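Side-chain contact in LAO/AO transport system kinase (PDB 2P67), which belongs to the MeaB family of P-loop NTPase-fold proteins, built on a parallel beta-sheet flanked by helices: residues 78-83 against 250-255. Numbering follows the deposited sequence.
Sequences MLLIRE and EIWHAI
One face of the Trp252 indole is taken by Leu80, whose CD2 methyl stands 3.4 Å from the centroid of the six-membered ring and only 3° off its normal. This is a CH-pi contact in which the six ring carbons lie almost equally far from the methyl, CE2 at 3.6 Å. At the edge, in the ring plane, sits a water whose O accepts from Trp252 NE1 (2.9 Å) and donates to Glu83 OE1 (2.6 Å), so the indole N-H reaches the carboxylate through one bridging water rather than directly. The Glu83 chain bends at chi2, which carries its carboxylate to this water while its CG stays 4.1 Å from Trp252 NE1; carboxylate and ring planes are turned 50° apart. Leu79 meets the five-membered ring obliquely, its CD2 methyl 3.5 Å from Trp252 CD1 and also near CG and CB. With CG anti to the backbone N (chi1 176°), Trp252 extends from its own helix into the gap between the two backbones, whose nearest CA atoms, those of Leu80 and Trp252, remain 8.3 Å apart. The indole thus lies between the helices, against Leu79, Leu80 and Glu83, with its one polar atom, NE1, bonded to the water. The contact joins the last turn of helix 69-82, which follows the probable Walker A loop, and Glu83 just beyond it to helix 248-264. Both helices belong to the P-loop domain: Trp252 also touches Leu85 and Leu57, while Ile251, Ala254 and Ile255 pack helix 248-264 onto strands 57-63, 198-201 and 236-239 of the parallel sheet.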
loop_
_atom_site.group_PDB
_atom_site.type_symbol
_atom_site.label_atom_id
_atom_site.label_comp_id
_atom_site.label_asym_id
_atom_site.label_seq_id
_atom_site.Cartn_x
_atom_site.Cartn_y
_atom_site.Cartn_z
ATOM N N MET A 78 -24.922 20.401 12.188
ATOM C CA MET A 78 -25.796 21.555 12.470
ATOM C C MET A 78 -25.351 22.812 11.722
ATOM O O MET A 78 -26.186 23.568 11.239
ATOM C CB MET A 78 -25.957 21.792 13.981
ATOM C CG MET A 78 -26.848 20.744 14.691
ATOM S SD MET A 78 -28.464 20.441 13.897
ATOM C CE MET A 78 -29.231 22.055 13.983
ATOM N N LEU A 79 -24.043 23.009 11.576
ATOM C CA LEU A 79 -23.542 24.112 10.734
ATOM C C LEU A 79 -24.029 24.008 9.291
ATOM O O LEU A 79 -24.470 24.998 8.701
ATOM C CB LEU A 79 -22.006 24.180 10.774
ATOM C CG LEU A 79 -21.276 25.257 9.962
ATOM C CD1 LEU A 79 -19.933 25.489 10.585
ATOM C CD2 LEU A 79 -21.104 24.905 8.511
ATOM N N LEU A 80 -23.942 22.810 8.713
ATOM C CA LEU A 80 -24.356 22.589 7.325
ATOM C C LEU A 80 -25.845 22.867 7.161
ATOM O O LEU A 80 -26.256 23.464 6.171
ATOM C CB LEU A 80 -24.038 21.158 6.871
ATOM C CG LEU A 80 -22.548 20.806 6.808
ATOM C CD1 LEU A 80 -22.302 19.290 6.576
ATOM C CD2 LEU A 80 -21.888 21.624 5.740
ATOM N N ILE A 81 -26.628 22.452 8.150
ATOM C CA ILE A 81 -28.078 22.662 8.108
ATOM C C ILE A 81 -28.409 24.153 8.195
ATOM O O ILE A 81 -29.250 24.651 7.438
ATOM C CB ILE A 81 -28.809 21.838 9.179
ATOM C CG1 ILE A 81 -28.790 20.354 8.787
ATOM C CG2 ILE A 81 -30.266 22.316 9.358
ATOM C CD1 ILE A 81 -28.917 19.434 9.941
ATOM N N ARG A 82 -27.725 24.863 9.085
ATOM C CA ARG A 82 -27.830 26.326 9.134
ATOM C C ARG A 82 -27.507 26.986 7.802
ATOM O O ARG A 82 -28.104 28.005 7.469
ATOM C CB ARG A 82 -26.954 26.908 10.237
ATOM C CG ARG A 82 -27.632 26.936 11.587
ATOM C CD ARG A 82 -26.750 27.589 12.628
ATOM N NE ARG A 82 -26.152 26.574 13.490
ATOM C CZ ARG A 82 -24.853 26.335 13.616
ATOM N NH1 ARG A 82 -24.456 25.380 14.431
ATOM N NH2 ARG A 82 -23.955 27.055 12.968
ATOM N N GLU A 83 -26.580 26.409 7.032
ATOM C CA GLU A 83 -26.252 26.910 5.691
ATOM C C GLU A 83 -27.354 26.586 4.680
ATOM O O GLU A 83 -27.227 26.901 3.498
ATOM C CB GLU A 83 -24.925 26.323 5.182
ATOM C CG GLU A 83 -23.661 26.763 5.945
ATOM C CD GLU A 83 -23.255 28.207 5.674
ATOM O OE1 GLU A 83 -23.262 28.640 4.497
ATOM O OE2 GLU A 83 -22.914 28.909 6.650
ATOM N N GLU A 250 -14.505 27.234 10.276
ATOM C CA GLU A 250 -13.214 27.235 9.597
ATOM C C GLU A 250 -12.915 25.884 8.931
ATOM O O GLU A 250 -12.308 25.826 7.853
ATOM C CB GLU A 250 -12.115 27.606 10.600
ATOM C CG GLU A 250 -12.139 29.108 10.993
ATOM C CD GLU A 250 -13.252 29.520 11.990
ATOM O OE1 GLU A 250 -14.075 28.694 12.481
ATOM O OE2 GLU A 250 -13.298 30.732 12.298
ATOM N N ILE A 251 -13.366 24.809 9.571
ATOM C CA ILE A 251 -13.220 23.457 9.008
ATOM C C ILE A 251 -14.067 23.313 7.735
ATOM O O ILE A 251 -13.591 22.821 6.712
ATOM C CB ILE A 251 -13.508 22.374 10.074
ATOM C CG1 ILE A 251 -12.369 22.371 11.126
ATOM C CG2 ILE A 251 -13.720 20.982 9.415
ATOM C CD1 ILE A 251 -12.684 21.767 12.412
ATOM N N TRP A 252 -15.307 23.798 7.779
ATOM C CA TRP A 252 -16.178 23.785 6.595
ATOM C C TRP A 252 -15.553 24.610 5.477
ATOM O O TRP A 252 -15.528 24.211 4.321
ATOM C CB TRP A 252 -17.573 24.305 6.968
ATOM C CG TRP A 252 -18.543 24.425 5.837
ATOM C CD1 TRP A 252 -19.334 25.517 5.544
ATOM C CD2 TRP A 252 -18.852 23.430 4.852
ATOM N NE1 TRP A 252 -20.110 25.257 4.431
ATOM C CE2 TRP A 252 -19.844 23.984 3.992
ATOM C CE3 TRP A 252 -18.385 22.128 4.597
ATOM C CZ2 TRP A 252 -20.381 23.273 2.904
ATOM C CZ3 TRP A 252 -18.928 21.422 3.515
ATOM C CH2 TRP A 252 -19.914 21.996 2.688
ATOM N N HIS A 253 -15.007 25.761 5.840
ATOM C CA HIS A 253 -14.337 26.598 4.875
ATOM C C HIS A 253 -13.119 25.933 4.226
ATOM O O HIS A 253 -12.879 26.115 3.042
ATOM C CB HIS A 253 -14.005 27.940 5.506
ATOM C CG HIS A 253 -15.229 28.757 5.764
ATOM N ND1 HIS A 253 -15.297 29.732 6.738
ATOM C CD2 HIS A 253 -16.456 28.705 5.192
ATOM C CE1 HIS A 253 -16.507 30.270 6.727
ATOM N NE2 HIS A 253 -17.230 29.659 5.802
ATOM N N ALA A 254 -12.386 25.152 5.003
ATOM C CA ALA A 254 -11.250 24.412 4.472
ATOM C C ALA A 254 -11.718 23.328 3.499
ATOM O O ALA A 254 -11.080 23.094 2.477
ATOM C CB ALA A 254 -10.421 23.808 5.593
ATOM N N ILE A 255 -12.819 22.656 3.837
ATOM C CA ILE A 255 -13.423 21.666 2.941
ATOM C C ILE A 255 -13.827 22.308 1.617
ATOM O O ILE A 255 -13.578 21.739 0.553
ATOM C CB ILE A 255 -14.615 20.910 3.611
ATOM C CG1 ILE A 255 -14.078 20.010 4.736
ATOM C CG2 ILE A 255 -15.387 20.046 2.563
ATOM C CD1 ILE A 255 -15.081 19.584 5.819
HETATM O O HOH W 1 -22.084 26.854 2.987
#